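PDB 4UEJ: galactitol-1-phosphate 5-dehydrogenase from Escherichia coli, which oxidises galactitol 1-phosphate to D-tagatose 6-phosphate with NAD(+), as a homodimeric zinc-dependent enzyme of the alcohol dehydrogenase family. Local coordinates for residues A[100-108]-A[287-295]. Residues are numbered along the deposited sequence; the frame is centred on the assembly and turned at random. Where two conformers were deposited one is given.
With ZN (zinc ion), chain C.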
loop_
_atom_site.group_PDB
_atom_site.type_symbol
_atom_site.label_atom_id
_atom_site.label_comp_id
_atom_site.label_asym_id
_atom_site.label_seq_id
_atom_site.Cartn_x
_atom_site.Cartn_y
_atom_site.Cartn_z
ATOM N N TYR A 100 11.301 -9.631 12.293
ATOM C CA TYR A 100 11.821 -9.232 13.604
ATOM C C TYR A 100 11.173 -7.968 14.104
ATOM O O TYR A 100 10.964 -7.788 15.307
ATOM C CB TYR A 100 13.326 -9.034 13.539
ATOM C CG TYR A 100 14.059 -10.267 13.081
ATOM C CD1 TYR A 100 14.096 -11.406 13.872
ATOM C CD2 TYR A 100 14.735 -10.288 11.863
ATOM C CE1 TYR A 100 14.766 -12.539 13.456
ATOM C CE2 TYR A 100 15.409 -11.414 11.440
ATOM C CZ TYR A 100 15.422 -12.538 12.240
ATOM O OH TYR A 100 16.093 -13.666 11.826
ATOM N N SER A 101 10.847 -7.089 13.168
ATOM C CA SER A 101 10.253 -5.819 13.521
ATOM C C SER A 101 8.778 -5.961 13.890
ATOM O O SER A 101 8.152 -4.997 14.332
ATOM C CB SER A 101 10.445 -4.831 12.369
ATOM O OG SER A 101 11.836 -4.704 12.117
ATOM N N GLN A 102 8.239 -7.169 13.735
ATOM C CA GLN A 102 6.896 -7.464 14.215
ATOM C C GLN A 102 6.917 -8.328 15.471
ATOM O O GLN A 102 5.876 -8.833 15.905
ATOM C CB GLN A 102 6.060 -8.154 13.125
ATOM C CG GLN A 102 5.630 -7.211 11.992
ATOM C CD GLN A 102 6.749 -6.933 11.010
ATOM O OE1 GLN A 102 7.434 -7.849 10.565
ATOM N NE2 GLN A 102 6.947 -5.659 10.673
ATOM N N CYS A 103 8.095 -8.503 16.055
ATOM C CA CYS A 103 8.175 -9.202 17.336
ATOM C C CYS A 103 7.327 -8.442 18.362
ATOM O O CYS A 103 7.409 -7.220 18.451
ATOM C CB CYS A 103 9.628 -9.312 17.805
ATOM S SG CYS A 103 9.783 -10.112 19.390
ATOM N N ALA A 104 6.493 -9.151 19.111
ATOM C CA ALA A 104 5.621 -8.489 20.081
ATOM C C ALA A 104 6.402 -8.134 21.343
ATOM O O ALA A 104 6.022 -7.226 22.086
ATOM C CB ALA A 104 4.430 -9.368 20.420
ATOM N N LYS A 105 7.503 -8.846 21.570
ATOM C CA LYS A 105 8.311 -8.645 22.769
ATOM C C LYS A 105 9.746 -8.262 22.435
ATOM O O LYS A 105 10.683 -8.964 22.819
ATOM C CB LYS A 105 8.303 -9.909 23.626
ATOM C CG LYS A 105 8.172 -9.651 25.118
ATOM C CD LYS A 105 8.775 -10.786 25.930
ATOM C CE LYS A 105 7.937 -11.073 27.168
ATOM N NZ LYS A 105 8.723 -11.741 28.238
ATOM N N TYR A 106 9.929 -7.158 21.718
ATOM C CA TYR A 106 11.286 -6.732 21.390
ATOM C C TYR A 106 11.730 -5.577 22.276
ATOM O O TYR A 106 10.914 -4.775 22.730
ATOM C CB TYR A 106 11.419 -6.373 19.902
ATOM C CG TYR A 106 10.711 -5.131 19.371
ATOM C CD1 TYR A 106 11.172 -3.844 19.664
ATOM C CD2 TYR A 106 9.629 -5.249 18.507
ATOM C CE1 TYR A 106 10.555 -2.723 19.132
ATOM C CE2 TYR A 106 8.995 -4.132 17.985
ATOM C CZ TYR A 106 9.461 -2.873 18.300
ATOM O OH TYR A 106 8.832 -1.768 17.771
ATOM N N ASP A 107 13.029 -5.531 22.553
ATOM C CA ASP A 107 13.621 -4.397 23.245
ATOM C C ASP A 107 14.204 -3.466 22.200
ATOM O O ASP A 107 14.422 -3.857 21.054
ATOM C CB ASP A 107 14.705 -4.846 24.227
ATOM C CG ASP A 107 14.860 -3.899 25.403
ATOM O OD1 ASP A 107 14.317 -2.767 25.354
ATOM O OD2 ASP A 107 15.526 -4.294 26.382
ATOM N N PHE A 108 14.434 -2.220 22.575
ATOM C CA PHE A 108 15.040 -1.305 21.626
ATOM C C PHE A 108 15.934 -0.328 22.359
ATOM O O PHE A 108 15.477 0.434 23.208
ATOM C CB PHE A 108 13.980 -0.558 20.818
ATOM C CG PHE A 108 14.535 0.103 19.605
ATOM C CD1 PHE A 108 15.091 1.369 19.680
ATOM C CD2 PHE A 108 14.544 -0.557 18.392
ATOM C CE1 PHE A 108 15.623 1.969 18.562
ATOM C CE2 PHE A 108 15.076 0.030 17.290
ATOM C CZ PHE A 108 15.606 1.301 17.361
ATOM N N TRP A 287 9.220 -0.918 8.332
ATOM C CA TRP A 287 9.355 -0.711 9.762
ATOM C C TRP A 287 10.701 -1.191 10.174
ATOM O O TRP A 287 11.078 -2.344 9.927
ATOM C CB TRP A 287 8.262 -1.425 10.555
ATOM C CG TRP A 287 8.252 -1.036 12.010
ATOM C CD1 TRP A 287 8.400 -1.867 13.086
ATOM C CD2 TRP A 287 8.110 0.286 12.541
ATOM N NE1 TRP A 287 8.340 -1.143 14.256
ATOM C CE2 TRP A 287 8.169 0.182 13.948
ATOM C CE3 TRP A 287 7.924 1.548 11.966
ATOM C CZ2 TRP A 287 8.051 1.290 14.784
ATOM C CZ3 TRP A 287 7.815 2.645 12.796
ATOM C CH2 TRP A 287 7.878 2.510 14.191
ATOM N N MET A 288 11.444 -0.274 10.780
ATOM C CA MET A 288 12.797 -0.517 11.238
ATOM C C MET A 288 13.719 -0.920 10.096
ATOM O O MET A 288 13.667 -0.336 9.018
ATOM C CB MET A 288 12.795 -1.563 12.349
ATOM C CG MET A 288 12.063 -1.077 13.578
ATOM S SD MET A 288 12.466 -1.998 15.064
ATOM C CE MET A 288 10.954 -2.904 15.331
ATOM N N ASN A 289 14.604 -1.876 10.341
ATOM C CA ASN A 289 15.673 -2.104 9.389
ATOM C C ASN A 289 16.386 -3.441 9.493
ATOM O O ASN A 289 17.616 -3.503 9.489
ATOM C CB ASN A 289 16.696 -0.959 9.521
ATOM C CG ASN A 289 16.872 -0.446 10.967
ATOM O OD1 ASN A 289 15.913 -0.122 11.688
ATOM N ND2 ASN A 289 18.121 -0.330 11.373
ATOM N N TYR A 290 15.613 -4.517 9.560
ATOM C CA TYR A 290 16.184 -5.829 9.817
ATOM C C TYR A 290 15.602 -6.863 8.902
ATOM O O TYR A 290 14.467 -6.741 8.436
ATOM C CB TYR A 290 15.956 -6.254 11.271
ATOM C CG TYR A 290 16.416 -5.188 12.210
ATOM C CD1 TYR A 290 17.758 -5.057 12.515
ATOM C CD2 TYR A 290 15.520 -4.279 12.751
ATOM C CE1 TYR A 290 18.200 -4.063 13.343
ATOM C CE2 TYR A 290 15.949 -3.287 13.587
ATOM C CZ TYR A 290 17.298 -3.184 13.878
ATOM O OH TYR A 290 17.759 -2.195 14.709
ATOM N N SER A 291 16.403 -7.888 8.654
ATOM C CA SER A 291 15.957 -9.038 7.900
ATOM C C SER A 291 16.834 -10.223 8.269
ATOM O O SER A 291 17.800 -10.091 9.021
ATOM C CB SER A 291 15.999 -8.761 6.393
ATOM O OG SER A 291 17.307 -8.434 5.967
ATOM N N SER A 292 16.482 -11.389 7.747
ATOM C CA SER A 292 17.211 -12.610 8.059
ATOM C C SER A 292 18.267 -12.901 6.993
ATOM O O SER A 292 18.021 -12.675 5.809
ATOM C CB SER A 292 16.235 -13.780 8.183
ATOM O OG SER A 292 16.932 -15.005 8.271
ATOM N N PRO A 293 19.444 -13.404 7.409
ATOM C CA PRO A 293 19.811 -13.687 8.803
ATOM C C PRO A 293 20.193 -12.435 9.587
ATOM O O PRO A 293 20.816 -11.527 9.031
ATOM C CB PRO A 293 21.007 -14.625 8.662
ATOM C CG PRO A 293 21.648 -14.201 7.394
ATOM C CD PRO A 293 20.536 -13.755 6.482
ATOM N N TRP A 294 19.800 -12.403 10.857
ATOM C CA TRP A 294 20.034 -11.270 11.757
ATOM C C TRP A 294 21.470 -10.738 11.719
ATOM O O TRP A 294 22.409 -11.522 11.792
ATOM C CB TRP A 294 19.691 -11.686 13.191
ATOM C CG TRP A 294 19.831 -10.582 14.180
ATOM C CD1 TRP A 294 20.881 -10.363 15.031
ATOM C CD2 TRP A 294 18.895 -9.521 14.412
ATOM N NE1 TRP A 294 20.649 -9.231 15.781
ATOM C CE2 TRP A 294 19.440 -8.696 15.418
ATOM C CE3 TRP A 294 17.648 -9.191 13.866
ATOM C CZ2 TRP A 294 18.779 -7.571 15.895
ATOM C CZ3 TRP A 294 16.996 -8.071 14.334
ATOM C CH2 TRP A 294 17.565 -7.267 15.337
ATOM N N PRO A 295 21.644 -9.403 11.629
ATOM C CA PRO A 295 20.613 -8.359 11.561
ATOM C C PRO A 295 20.073 -8.101 10.161
ATOM O O PRO A 295 19.132 -7.320 10.005
ATOM C CB PRO A 295 21.345 -7.119 12.079
ATOM C CG PRO A 295 22.758 -7.328 11.614
ATOM C CD PRO A 295 22.994 -8.823 11.761
HETATM ZN ZN ZN C . 9.958 -12.461 18.677
HETATM O O HOH W 1 18.433 -14.671 11.860
HETATM O O HOH W 2 12.472 -7.533 10.219
#
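One face of the Tyr100 ring takes the edge of Trp294 in a T-shaped stack: the planes stand at 76°, and Trp294 CE3 comes 3.7 Å from Tyr100 CD2. At the edge of the same tyrosine run the backbone O of Ser291 and N of Ser292. The indole of Trp294 also reaches a face of Tyr290 with CH2, opposite the face met by the Asn289 amide carbon, while Ser101 OG sits at that ring's edge. In the conformer given, Met288 CE lies over a face of Tyr106, near CZ of that ring, and Tyr106 OH meets the edge of Trp287. The bend of Met288 at chi3 (-109°) turns CE to Tyr106 and leaves SD 4.0 Å from Phe108 CE2; in this conformer the sulfur makes oblique Met-aromatic contacts with both Tyr106 and Phe108.

Polar links are few. Ser101 OG gives a weak hydrogen bond to Trp287 O (3.3 Å), and Met288 CB packs against the same hydroxyl. One water joins Tyr100 OH, at 2.5 Å, to Trp294 N; another donates to Tyr290 O and weakly accepts from Ser101 N. Trp294 NE1 is held by Lys126 O, and Gln102 turns its amide to Arg278 O of the second subunit.

The 100-108 segment belongs to the structural zinc lobe, where Cys103 SG binds the metal at 2.5 Å beside Cys89, Cys92 and Cys95. The 287-295 loop follows the last strand of the Rossmann-type sheet, so the contact joins the catalytic and coenzyme-binding halves of the subunit. Phe108 stacks edge-to-face on His59 of the catalytic zinc, and the Asn289 side chain, its ND2 bonded to Thr147 OG1, comes near a bound glycerol. With one weak direct hydrogen bond, ring and thioether packing plus two bridging waters probably do most of the holding.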